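Local coordinates for adhesion and penetration protein autotransporter (Haemophilus influenzae, PDB 3SYJ) that promotes adherence to and invasion of host cells and bacterial aggregation, is probably a serine protease, and is represented here by its passenger domain, at residues A[88-93]-A[492-497]; A[124-129]-A[405-410]; A[502-507]-A[548-553]. One frame throughout, in Å; residues are numbered along the deposited sequence.

Contact 1: residues A[88-93]-A[492-497]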
ATOM      1  N   ASN A  88      31.187 -33.641  29.936  1.00 16.30           N
ATOM      2  CA  ASN A  88      29.898 -32.982  30.113  1.00 18.94           C
ATOM      3  C   ASN A  88      28.960 -33.940  30.831  1.00 16.06           C
ATOM      4  O   ASN A  88      28.558 -34.946  30.257  1.00 18.34           O
ATOM      5  CB  ASN A  88      29.323 -32.583  28.741  1.00 16.91           C
ATOM      6  CG  ASN A  88      27.940 -31.934  28.832  1.00 18.65           C
ATOM      7  OD1 ASN A  88      27.375 -31.765  29.917  1.00 16.55           O
ATOM      8  ND2 ASN A  88      27.390 -31.573  27.680  1.00 14.03           N
ATOM      9  N   PRO A  89      28.620 -33.642  32.097  1.00 17.82           N
ATOM     10  CA  PRO A  89      27.780 -34.539  32.913  1.00 17.23           C
ATOM     11  C   PRO A  89      26.376 -34.803  32.327  1.00 15.99           C
ATOM     12  O   PRO A  89      25.764 -35.812  32.677  1.00 15.95           O
ATOM     13  CB  PRO A  89      27.691 -33.804  34.259  1.00 17.62           C
ATOM     14  CG  PRO A  89      27.973 -32.361  33.911  1.00 20.11           C
ATOM     15  CD  PRO A  89      29.046 -32.461  32.867  1.00 17.30           C
ATOM     16  N   ASP A  90      25.889 -33.928  31.447  1.00 17.20           N
ATOM     17  CA  ASP A  90      24.604 -34.153  30.774  1.00 16.19           C
ATOM     18  C   ASP A  90      24.576 -35.435  29.946  1.00 14.95           C
ATOM     19  O   ASP A  90      23.506 -35.923  29.585  1.00 11.73           O
ATOM     20  CB  ASP A  90      24.240 -32.968  29.873  1.00 13.74           C
ATOM     21  CG  ASP A  90      23.907 -31.722  30.663  1.00 16.64           C
ATOM     22  OD1 ASP A  90      24.058 -31.766  31.900  1.00 13.11           O
ATOM     23  OD2 ASP A  90      23.512 -30.704  30.055  1.00 18.13           O
ATOM     24  N   GLN A  91      25.747 -35.979  29.643  1.00 13.62           N
ATOM     25  CA  GLN A  91      25.819 -37.132  28.751  1.00 19.72           C
ATOM     26  C   GLN A  91      25.458 -38.428  29.450  1.00 19.51           C
ATOM     27  O   GLN A  91      24.978 -39.366  28.816  1.00 16.00           O
ATOM     28  CB  GLN A  91      27.202 -37.264  28.110  1.00 18.00           C
ATOM     29  CG  GLN A  91      27.346 -38.532  27.275  1.00 23.08           C
ATOM     30  CD  GLN A  91      28.612 -38.551  26.424  1.00 30.36           C
ATOM     31  OE1 GLN A  91      29.675 -38.075  26.853  1.00 22.42           O
ATOM     32  NE2 GLN A  91      28.504 -39.106  25.210  1.00 15.68           N
ATOM     33  N   HIS A  92      25.702 -38.485  30.756  1.00 17.05           N
ATOM     34  CA  HIS A  92      25.409 -39.690  31.524  1.00 15.92           C
ATOM     35  C   HIS A  92      25.947 -40.934  30.831  1.00 22.02           C
ATOM     36  O   HIS A  92      25.204 -41.893  30.577  1.00 17.30           O
ATOM     37  CB  HIS A  92      23.903 -39.829  31.736  1.00 16.33           C
ATOM     38  CG  HIS A  92      23.322 -38.756  32.597  1.00 14.18           C
ATOM     39  ND1 HIS A  92      23.110 -38.921  33.949  1.00 14.90           N
ATOM     40  CD2 HIS A  92      22.933 -37.494  32.305  1.00 14.09           C
ATOM     41  CE1 HIS A  92      22.602 -37.810  34.451  1.00 18.71           C
ATOM     42  NE2 HIS A  92      22.484 -36.928  33.476  1.00 17.95           N
ATOM     43  N   ARG A  93      27.240 -40.924  30.518  1.00 23.77           N
ATOM     44  CA  ARG A  93      27.842 -42.083  29.876  1.00 21.14           C
ATOM     45  C   ARG A  93      27.627 -43.331  30.742  1.00 18.55           C
ATOM     46  O   ARG A  93      27.703 -43.277  31.971  1.00 16.89           O
ATOM     47  CB  ARG A  93      29.321 -41.850  29.577  1.00 23.45           C
ATOM     48  CG  ARG A  93      29.808 -42.641  28.376  1.00 23.27           C
ATOM     49  CD  ARG A  93      31.308 -42.492  28.161  1.00 32.12           C
ATOM     50  NE  ARG A  93      31.655 -41.273  27.437  1.00 30.79           N
ATOM     51  CZ  ARG A  93      32.422 -40.310  27.932  1.00 28.96           C
ATOM     52  NH1 ARG A  93      32.934 -40.419  29.156  1.00 36.93           N
ATOM     53  NH2 ARG A  93      32.686 -39.240  27.199  1.00 19.30           N
ATOM     54  N   ILE A 492      17.777 -27.693  31.243  1.00 18.95           N
ATOM     55  CA  ILE A 492      17.586 -28.931  30.504  1.00 16.19           C
ATOM     56  C   ILE A 492      18.943 -29.592  30.297  1.00 17.34           C
ATOM     57  O   ILE A 492      19.865 -28.969  29.781  1.00 20.97           O
ATOM     58  CB  ILE A 492      16.902 -28.685  29.139  1.00 17.72           C
ATOM     59  CG1 ILE A 492      15.608 -27.886  29.317  1.00 18.61           C
ATOM     60  CG2 ILE A 492      16.593 -30.004  28.440  1.00 12.25           C
ATOM     61  CD1 ILE A 492      15.028 -27.385  28.006  1.00 13.93           C
ATOM     62  N   GLN A 493      19.080 -30.840  30.727  1.00 18.81           N
ATOM     63  CA  GLN A 493      20.293 -31.595  30.451  1.00 15.58           C
ATOM     64  C   GLN A 493      20.275 -32.030  28.998  1.00 17.40           C
ATOM     65  O   GLN A 493      19.376 -32.751  28.562  1.00 14.61           O
ATOM     66  CB  GLN A 493      20.384 -32.818  31.347  1.00 14.72           C
ATOM     67  CG  GLN A 493      20.457 -32.494  32.811  1.00 15.17           C
ATOM     68  CD  GLN A 493      20.875 -33.693  33.620  1.00 18.72           C
ATOM     69  OE1 GLN A 493      21.995 -34.175  33.488  1.00 18.27           O
ATOM     70  NE2 GLN A 493      19.968 -34.191  34.459  1.00 22.44           N
ATOM     71  N   ASN A 494      21.264 -31.575  28.247  1.00 13.22           N
ATOM     72  CA  ASN A 494      21.346 -31.916  26.844  1.00 14.12           C
ATOM     73  C   ASN A 494      22.803 -31.899  26.429  1.00 16.75           C
ATOM     74  O   ASN A 494      23.600 -31.151  26.989  1.00 14.36           O
ATOM     75  CB  ASN A 494      20.529 -30.935  25.997  1.00 14.89           C
ATOM     76  CG  ASN A 494      21.099 -29.531  26.022  1.00 14.41           C
ATOM     77  OD1 ASN A 494      21.027 -28.838  27.042  1.00 17.75           O
ATOM     78  ND2 ASN A 494      21.662 -29.099  24.899  1.00 12.33           N
ATOM     79  N   THR A 495      23.132 -32.737  25.451  1.00 17.79           N
ATOM     80  CA  THR A 495      24.501 -32.915  24.975  1.00 16.87           C
ATOM     81  C   THR A 495      24.757 -32.256  23.615  1.00 20.14           C
ATOM     82  O   THR A 495      25.839 -31.712  23.388  1.00 15.43           O
ATOM     83  CB  THR A 495      24.870 -34.422  24.872  1.00 16.05           C
ATOM     84  OG1 THR A 495      25.115 -34.949  26.181  1.00 22.31           O
ATOM     85  CG2 THR A 495      26.122 -34.614  24.032  1.00 23.25           C
ATOM     86  N   ASP A 496      23.769 -32.305  22.718  1.00 18.57           N
ATOM     87  CA  ASP A 496      23.980 -31.875  21.328  1.00 16.87           C
ATOM     88  C   ASP A 496      22.675 -31.512  20.619  1.00 17.27           C
ATOM     89  O   ASP A 496      21.633 -31.390  21.262  1.00 16.55           O
ATOM     90  CB  ASP A 496      24.737 -32.959  20.549  1.00 15.89           C
ATOM     91  CG  ASP A 496      24.073 -34.317  20.643  1.00 19.78           C
ATOM     92  OD1 ASP A 496      22.834 -34.376  20.528  1.00 15.86           O
ATOM     93  OD2 ASP A 496      24.790 -35.327  20.826  1.00 17.93           O
ATOM     94  N   GLU A 497      22.732 -31.343  19.296  1.00 17.20           N
ATOM     95  CA  GLU A 497      21.555 -30.920  18.533  1.00 15.51           C
ATOM     96  C   GLU A 497      20.557 -32.046  18.279  1.00 17.78           C
ATOM     97  O   GLU A 497      19.482 -31.813  17.740  1.00 19.78           O
ATOM     98  CB  GLU A 497      21.943 -30.223  17.227  1.00 16.62           C
ATOM     99  CG  GLU A 497      23.209 -30.760  16.590  1.00 33.69           C
ATOM    100  CD  GLU A 497      23.579 -30.037  15.305  1.00 39.50           C
ATOM    101  OE1 GLU A 497      22.665 -29.643  14.547  1.00 35.83           O
ATOM    102  OE2 GLU A 497      24.793 -29.873  15.053  1.00 34.65           O
TER
HETATM  103  O   HOH W   1      28.823 -32.073  25.171  1.00 15.74           O
HETATM  104  O   HOH W   2      22.468 -28.312  30.774  1.00 14.59           O
HETATM  105  O   HOH W   3      24.298 -32.623  34.387  1.00 16.62           O

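Contact 2: residues A[124-129]-A[405-410]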
ATOM      1  N   PHE A 124      21.561 -54.142  27.103  1.00 14.69           N
ATOM      2  CA  PHE A 124      21.429 -53.744  25.698  1.00 16.02           C
ATOM      3  C   PHE A 124      22.012 -52.345  25.546  1.00 15.39           C
ATOM      4  O   PHE A 124      21.721 -51.467  26.356  1.00 14.14           O
ATOM      5  CB  PHE A 124      19.968 -53.699  25.248  1.00 13.14           C
ATOM      6  CG  PHE A 124      19.316 -55.047  25.112  1.00 18.68           C
ATOM      7  CD1 PHE A 124      20.050 -56.210  25.232  1.00 17.18           C
ATOM      8  CD2 PHE A 124      17.956 -55.140  24.830  1.00 14.99           C
ATOM      9  CE1 PHE A 124      19.432 -57.449  25.094  1.00 19.57           C
ATOM     10  CE2 PHE A 124      17.338 -56.376  24.685  1.00 16.62           C
ATOM     11  CZ  PHE A 124      18.074 -57.530  24.819  1.00 15.18           C
ATOM     12  N   VAL A 125      22.826 -52.131  24.513  1.00 15.66           N
ATOM     13  CA  VAL A 125      23.405 -50.812  24.276  1.00 12.87           C
ATOM     14  C   VAL A 125      22.420 -49.918  23.534  1.00 12.79           C
ATOM     15  O   VAL A 125      21.901 -50.295  22.490  1.00 13.37           O
ATOM     16  CB  VAL A 125      24.731 -50.900  23.481  1.00 14.62           C
ATOM     17  CG1 VAL A 125      25.220 -49.493  23.097  1.00 12.44           C
ATOM     18  CG2 VAL A 125      25.789 -51.666  24.275  1.00 11.95           C
ATOM     19  N   THR A 126      22.171 -48.729  24.073  1.00 12.59           N
ATOM     20  CA  THR A 126      21.153 -47.837  23.523  1.00 11.02           C
ATOM     21  C   THR A 126      21.732 -46.688  22.690  1.00 16.36           C
ATOM     22  O   THR A 126      21.035 -46.105  21.863  1.00 17.65           O
ATOM     23  CB  THR A 126      20.323 -47.208  24.653  1.00 17.05           C
ATOM     24  OG1 THR A 126      21.207 -46.561  25.581  1.00 11.90           O
ATOM     25  CG2 THR A 126      19.489 -48.282  25.386  1.00 11.88           C
ATOM     26  N   GLU A 127      23.001 -46.354  22.914  1.00 17.25           N
ATOM     27  CA  GLU A 127      23.589 -45.137  22.344  1.00 16.55           C
ATOM     28  C   GLU A 127      23.888 -45.229  20.851  1.00 13.81           C
ATOM     29  O   GLU A 127      24.026 -44.209  20.181  1.00 14.75           O
ATOM     30  CB  GLU A 127      24.865 -44.745  23.104  1.00 16.08           C
ATOM     31  CG  GLU A 127      24.645 -44.178  24.511  1.00 18.06           C
ATOM     32  CD  GLU A 127      24.359 -45.248  25.555  1.00 20.87           C
ATOM     33  OE1 GLU A 127      24.469 -46.445  25.220  1.00 16.75           O
ATOM     34  OE2 GLU A 127      24.017 -44.886  26.712  1.00 22.47           O
ATOM     35  N   ALA A 128      23.989 -46.447  20.334  1.00 16.44           N
ATOM     36  CA  ALA A 128      24.361 -46.663  18.940  1.00 17.71           C
ATOM     37  C   ALA A 128      23.810 -47.979  18.400  1.00 20.20           C
ATOM     38  O   ALA A 128      23.654 -48.955  19.144  1.00 18.14           O
ATOM     39  CB  ALA A 128      25.885 -46.638  18.795  1.00 19.84           C
ATOM     40  N   ALA A 129      23.528 -48.005  17.102  1.00 19.62           N
ATOM     41  CA  ALA A 129      23.078 -49.215  16.436  1.00 17.67           C
ATOM     42  C   ALA A 129      24.292 -50.079  16.151  1.00 18.70           C
ATOM     43  O   ALA A 129      25.308 -49.580  15.681  1.00 19.99           O
ATOM     44  CB  ALA A 129      22.369 -48.863  15.139  1.00 15.69           C
ATOM     45  N   SER A 405      17.124 -50.662  29.508  1.00 12.68           N
ATOM     46  CA  SER A 405      17.472 -50.328  28.129  1.00 12.64           C
ATOM     47  C   SER A 405      16.319 -50.630  27.175  1.00 11.30           C
ATOM     48  O   SER A 405      15.891 -51.783  27.047  1.00 14.87           O
ATOM     49  CB  SER A 405      18.692 -51.135  27.686  1.00 13.45           C
ATOM     50  OG  SER A 405      19.853 -50.749  28.395  1.00 15.92           O
ATOM     51  N   LYS A 406      15.824 -49.600  26.502  1.00 10.74           N
ATOM     52  CA  LYS A 406      14.728 -49.772  25.553  1.00 13.93           C
ATOM     53  C   LYS A 406      15.218 -49.577  24.132  1.00 12.30           C
ATOM     54  O   LYS A 406      15.690 -48.499  23.772  1.00 11.92           O
ATOM     55  CB  LYS A 406      13.577 -48.801  25.852  1.00 12.00           C
ATOM     56  CG  LYS A 406      12.687 -48.473  24.637  1.00 11.67           C
ATOM     57  CD  LYS A 406      11.617 -49.529  24.412  1.00 14.78           C
ATOM     58  CE  LYS A 406      10.758 -49.240  23.178  1.00 15.69           C
ATOM     59  NZ  LYS A 406      11.482 -49.465  21.900  1.00 13.98           N
ATOM     60  N   ILE A 407      15.112 -50.629  23.332  1.00 12.09           N
ATOM     61  CA  ILE A 407      15.508 -50.557  21.931  1.00 15.44           C
ATOM     62  C   ILE A 407      14.410 -51.126  21.044  1.00 13.11           C
ATOM     63  O   ILE A 407      13.341 -51.480  21.528  1.00 17.08           O
ATOM     64  CB  ILE A 407      16.845 -51.286  21.660  1.00 14.09           C
ATOM     65  CG1 ILE A 407      16.769 -52.753  22.084  1.00 16.80           C
ATOM     66  CG2 ILE A 407      17.985 -50.599  22.385  1.00 14.89           C
ATOM     67  CD1 ILE A 407      18.045 -53.522  21.789  1.00 15.29           C
ATOM     68  N   GLY A 408      14.674 -51.214  19.747  1.00 13.68           N
ATOM     69  CA  GLY A 408      13.656 -51.622  18.801  1.00 14.00           C
ATOM     70  C   GLY A 408      12.794 -50.441  18.386  1.00 18.77           C
ATOM     71  O   GLY A 408      12.652 -49.460  19.128  1.00 16.40           O
ATOM     72  N   LYS A 409      12.225 -50.527  17.190  1.00 15.64           N
ATOM     73  CA  LYS A 409      11.413 -49.440  16.662  1.00 18.98           C
ATOM     74  C   LYS A 409      10.021 -49.377  17.292  1.00 18.74           C
ATOM     75  O   LYS A 409       9.300 -48.407  17.088  1.00 15.27           O
ATOM     76  CB  LYS A 409      11.274 -49.568  15.144  1.00 23.59           C
ATOM     77  CG  LYS A 409      12.562 -49.378  14.361  1.00 20.85           C
ATOM     78  CD  LYS A 409      12.304 -49.606  12.883  1.00 21.07           C
ATOM     79  CE  LYS A 409      13.593 -49.560  12.085  1.00 30.90           C
ATOM     80  NZ  LYS A 409      14.271 -48.237  12.228  1.00 33.11           N
ATOM     81  N   GLY A 410       9.645 -50.410  18.044  1.00 13.70           N
ATOM     82  CA  GLY A 410       8.311 -50.481  18.625  1.00 18.64           C
ATOM     83  C   GLY A 410       8.100 -49.616  19.855  1.00 16.98           C
ATOM     84  O   GLY A 410       9.011 -48.912  20.302  1.00 17.34           O
TER

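Contact 3: residues A[502-507]-A[548-553]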
ATOM      1  N   VAL A 502       9.266 -31.469  21.369  1.00 15.61           N
ATOM      2  CA  VAL A 502       8.187 -31.293  20.397  1.00 23.39           C
ATOM      3  C   VAL A 502       6.809 -31.544  21.019  1.00 19.60           C
ATOM      4  O   VAL A 502       6.703 -31.983  22.165  1.00 19.85           O
ATOM      5  CB  VAL A 502       8.359 -32.234  19.167  1.00 19.40           C
ATOM      6  CG1 VAL A 502       9.751 -32.065  18.544  1.00 18.41           C
ATOM      7  CG2 VAL A 502       8.113 -33.685  19.553  1.00 18.36           C
ATOM      8  N   ASN A 503       5.764 -31.241  20.257  1.00 21.10           N
ATOM      9  CA  ASN A 503       4.395 -31.573  20.641  1.00 21.43           C
ATOM     10  C   ASN A 503       3.667 -32.127  19.436  1.00 20.29           C
ATOM     11  O   ASN A 503       3.258 -31.373  18.558  1.00 23.17           O
ATOM     12  CB  ASN A 503       3.649 -30.349  21.180  1.00 19.95           C
ATOM     13  CG  ASN A 503       2.196 -30.655  21.521  1.00 22.14           C
ATOM     14  OD1 ASN A 503       1.841 -31.806  21.767  1.00 19.32           O
ATOM     15  ND2 ASN A 503       1.356 -29.622  21.546  1.00 14.60           N
ATOM     16  N   HIS A 504       3.515 -33.445  19.386  1.00 18.27           N
ATOM     17  CA  HIS A 504       2.852 -34.073  18.252  1.00 22.37           C
ATOM     18  C   HIS A 504       1.336 -34.069  18.378  1.00 25.64           C
ATOM     19  O   HIS A 504       0.641 -34.576  17.504  1.00 21.33           O
ATOM     20  CB  HIS A 504       3.351 -35.503  18.049  1.00 22.87           C
ATOM     21  CG  HIS A 504       4.740 -35.581  17.500  1.00 28.55           C
ATOM     22  ND1 HIS A 504       5.546 -36.688  17.661  1.00 29.74           N
ATOM     23  CD2 HIS A 504       5.472 -34.679  16.804  1.00 23.00           C
ATOM     24  CE1 HIS A 504       6.709 -36.466  17.075  1.00 27.44           C
ATOM     25  NE2 HIS A 504       6.693 -35.255  16.552  1.00 25.45           N
ATOM     26  N   ASN A 505       0.828 -33.507  19.469  1.00 25.41           N
ATOM     27  CA  ASN A 505      -0.613 -33.460  19.677  1.00 25.20           C
ATOM     28  C   ASN A 505      -1.253 -32.389  18.800  1.00 25.44           C
ATOM     29  O   ASN A 505      -0.892 -31.211  18.865  1.00 23.79           O
ATOM     30  CB  ASN A 505      -0.950 -33.248  21.153  1.00 20.42           C
ATOM     31  CG  ASN A 505      -2.397 -33.597  21.480  1.00 25.97           C
ATOM     32  OD1 ASN A 505      -3.336 -33.012  20.930  1.00 24.08           O
ATOM     33  ND2 ASN A 505      -2.581 -34.536  22.399  1.00 18.66           N
ATOM     34  N   THR A 506      -2.196 -32.821  17.972  1.00 24.62           N
ATOM     35  CA  THR A 506      -2.826 -31.949  16.988  1.00 31.14           C
ATOM     36  C   THR A 506      -3.879 -31.062  17.637  1.00 32.73           C
ATOM     37  O   THR A 506      -4.332 -30.078  17.051  1.00 34.71           O
ATOM     38  CB  THR A 506      -3.512 -32.784  15.884  1.00 36.15           C
ATOM     39  OG1 THR A 506      -4.636 -33.482  16.438  1.00 28.62           O
ATOM     40  CG2 THR A 506      -2.548 -33.800  15.306  1.00 37.12           C
ATOM     41  N   THR A 507      -4.243 -31.405  18.865  1.00 26.62           N
ATOM     42  CA  THR A 507      -5.419 -30.828  19.496  1.00 32.27           C
ATOM     43  C   THR A 507      -5.128 -29.969  20.724  1.00 33.02           C
ATOM     44  O   THR A 507      -5.819 -28.977  20.977  1.00 33.20           O
ATOM     45  CB  THR A 507      -6.404 -31.945  19.865  1.00 31.51           C
ATOM     46  OG1 THR A 507      -7.243 -32.211  18.737  1.00 33.42           O
ATOM     47  CG2 THR A 507      -7.245 -31.558  21.063  1.00 36.93           C
ATOM     48  N   LYS A 548       8.767 -32.921   8.350  1.00 39.34           N
ATOM     49  CA  LYS A 548       7.520 -32.567   7.680  1.00 45.69           C
ATOM     50  C   LYS A 548       6.462 -33.668   7.798  1.00 46.45           C
ATOM     51  O   LYS A 548       5.265 -33.389   7.788  1.00 43.73           O
ATOM     52  CB  LYS A 548       7.778 -32.247   6.208  1.00 48.07           C
ATOM     53  CG  LYS A 548       8.670 -31.041   5.974  1.00 47.44           C
ATOM     54  CD  LYS A 548       7.965 -29.755   6.351  1.00 45.31           C
ATOM     55  CE  LYS A 548       8.721 -28.535   5.833  1.00 48.14           C
ATOM     56  NZ  LYS A 548       7.986 -27.274   6.151  1.00 49.72           N
ATOM     57  N   ASN A 549       6.904 -34.916   7.906  1.00 44.68           N
ATOM     58  CA  ASN A 549       5.969 -36.033   7.977  1.00 46.82           C
ATOM     59  C   ASN A 549       5.503 -36.352   9.393  1.00 47.59           C
ATOM     60  O   ASN A 549       4.815 -37.347   9.619  1.00 46.70           O
ATOM     61  CB  ASN A 549       6.541 -37.281   7.293  1.00 54.26           C
ATOM     62  CG  ASN A 549       6.388 -37.238   5.772  1.00 58.37           C
ATOM     63  OD1 ASN A 549       6.724 -36.243   5.128  1.00 56.02           O
ATOM     64  ND2 ASN A 549       5.876 -38.320   5.197  1.00 57.63           N
ATOM     65  N   LYS A 550       5.882 -35.502  10.343  1.00 42.62           N
ATOM     66  CA  LYS A 550       5.376 -35.607  11.703  1.00 32.72           C
ATOM     67  C   LYS A 550       4.634 -34.327  12.043  1.00 33.31           C
ATOM     68  O   LYS A 550       4.902 -33.279  11.459  1.00 33.56           O
ATOM     69  CB  LYS A 550       6.513 -35.865  12.692  1.00 32.78           C
ATOM     70  CG  LYS A 550       7.168 -37.223  12.494  1.00 34.66           C
ATOM     71  CD  LYS A 550       8.110 -37.593  13.631  1.00 35.46           C
ATOM     72  CE  LYS A 550       8.632 -39.018  13.450  1.00 40.08           C
ATOM     73  NZ  LYS A 550       9.423 -39.506  14.614  1.00 36.75           N
ATOM     74  N   HIS A 551       3.696 -34.413  12.978  1.00 30.00           N
ATOM     75  CA  HIS A 551       2.874 -33.259  13.316  1.00 35.29           C
ATOM     76  C   HIS A 551       3.599 -32.230  14.200  1.00 28.58           C
ATOM     77  O   HIS A 551       4.084 -32.546  15.289  1.00 27.89           O
ATOM     78  CB  HIS A 551       1.541 -33.704  13.939  1.00 31.86           C
ATOM     79  CG  HIS A 551       0.559 -32.585  14.119  1.00 45.54           C
ATOM     80  ND1 HIS A 551       0.151 -31.776  13.078  1.00 50.98           N
ATOM     81  CD2 HIS A 551      -0.093 -32.133  15.220  1.00 40.49           C
ATOM     82  CE1 HIS A 551      -0.707 -30.877  13.529  1.00 45.96           C
ATOM     83  NE2 HIS A 551      -0.877 -31.075  14.824  1.00 38.99           N
ATOM     84  N   ASN A 552       3.670 -30.994  13.724  1.00 25.78           N
ATOM     85  CA  ASN A 552       4.227 -29.913  14.522  1.00 27.58           C
ATOM     86  C   ASN A 552       3.117 -29.197  15.300  1.00 25.48           C
ATOM     87  O   ASN A 552       2.625 -28.152  14.880  1.00 26.36           O
ATOM     88  CB  ASN A 552       5.008 -28.935  13.636  1.00 25.24           C
ATOM     89  CG  ASN A 552       5.883 -27.983  14.436  1.00 24.35           C
ATOM     90  OD1 ASN A 552       6.271 -28.280  15.565  1.00 24.95           O
ATOM     91  ND2 ASN A 552       6.199 -26.830  13.851  1.00 20.15           N
ATOM     92  N   GLY A 553       2.724 -29.778  16.433  1.00 25.67           N
ATOM     93  CA  GLY A 553       1.654 -29.229  17.248  1.00 26.69           C
ATOM     94  C   GLY A 553       2.051 -27.957  17.971  1.00 26.76           C
ATOM     95  O   GLY A 553       3.240 -27.652  18.086  1.00 27.01           O
TER
HETATM   96  O   HOH W   4       5.845 -29.360  18.118  1.00 23.91           O
HETATM   97  O   HOH W   5      -1.508 -28.598  16.180  1.00 33.24           O

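Contact 1: residues A[88-93]-A[492-497]
The carboxylate of D90 and the side chain of Q493 meet where the peptidase S6 region rests on the parallel beta-helix of the passenger. D90 lies in the short 3-10 segment 89-91, and N88, two residues earlier, accepts from D90 N through OD1 in an Asx turn. Its CG stands beside the backbone N (chi1 -69°), which carries the carboxylate over to the strand. Going outward, each atom of D90 meets something: CB lies 3.5 Å from N494 O, and CG packs 3.8 Å from Q493 CB. OD2 takes the N-H of N494 at 3.0 Å; the donor comes from above the carboxylate plane, 47° out of it. A water joins OD2 to I492 O. OD1 is linked through a second water to Q493 OE1 and is also salt-bridged to R491, which probably stabilises its negative charge. That same OE1 accepts from H92 NE2 at 2.8 Å with an N-H...O angle of 161°, nearly in the imidazole plane. Y472 stacks on the H92 ring, and R675 bonds to N494 O. Farther along, T495 OG1 is buried 3.4 Å from Q91 CA and has no polar partner in the model.

Contact 2: residues A[124-129]-A[405-410]
S405 reaches across to the main chain of F124 and joins a loop of the peptidase S6 region to a strand of the parallel beta-helix. With chi1 at -67°, its hydroxyl lies beside its own backbone N and donates to F124 O at 2.9 Å, approaching in the carbonyl plane on a lone pair. The serine CB packs 3.8 Å from F124 CB. I407, two residues along, has its CB on the same side of the strand. Its CG1 is squeezed between backbone N and carbonyl carbon (chi1 57°), and the branch then runs straight out, so that CD1 rather than CG2 meets the phenylalanine. CD1 comes within 3.4 Å of F124 CD2, a tight apolar approach with the two side chains roughly perpendicular. CG2 points to V125 O and to the methyl of T126. That methyl, CG2, lies 3.8 Å from S405 CB, while T126 OG1 turns to its partner S425. K406 points away from the loop and bonds through NZ to I407 O, G410 O and D428 O. Backbone bonds hold strand 403-407 between parallel strands 384-386 and 423-427, linking S405 to I384 and K406 to S425, while F124 bonds to A382.

Contact 3: residues A[502-507]-A[548-553]
H551 and H504 bring the most surface to this meeting of two beta-helix loops, each leaving one strand of the solenoid and leading into another, and G553 comes next. The touching parts run 87° apart. H551 extends its ring toward the other loop, CG lying anti to the backbone N (chi1 -171°). The ring edge then faces H504 O and N505 C. A water 2.9 Å from H551 NE2 also reaches T506 O, weakly. In return, the main-chain O of H551 sits at the edge of the H504 imidazole, 3.0 Å from CD2 and near its plane; H504 CA makes a CA-H...O contact to it at 3.6 Å. G553 N gives a short but bent, weak bond to N503 O at 2.7 Å, and N505 O stands 3.6 Å from G553 CA; both oxygens crowd the side of CA where a beta carbon would otherwise lie, so the close approach depends on glycine. Segment 502-507 is kept in shape by consecutive Asx turns, N503 OD1 accepting from N505 N and N505 OD1 from T507 N. Q915 of the second subunit accepts from N552 N, and P916 of that subunit packs on T506 and H551. H504 NE2 bonds to E545, a carboxylate that would probably favour a protonated ring, whereas K550 NZ, 5.4 Å from H504 NE2, would probably oppose it.

From the N terminus, the chain passes through the peptidase S6 region, supplying 88-93 and then 124-129, before it winds into the beta-helix. Strand 403-407 returns to 124-129 and closes contact 2; strand 493-494 later meets 88-93 and closes contact 1, so contact 2 is nested inside the longer loop. Both tie the protease region to the same parallel sheet, where 493-494 is one of the two outermost strands within this chain; their centres are about 18 Å apart. Contact 3 follows in series, closing a loop of 40 residues within the beta-helix alone. Its centre is about 25 Å from that of contact 1, and it borders the second subunit.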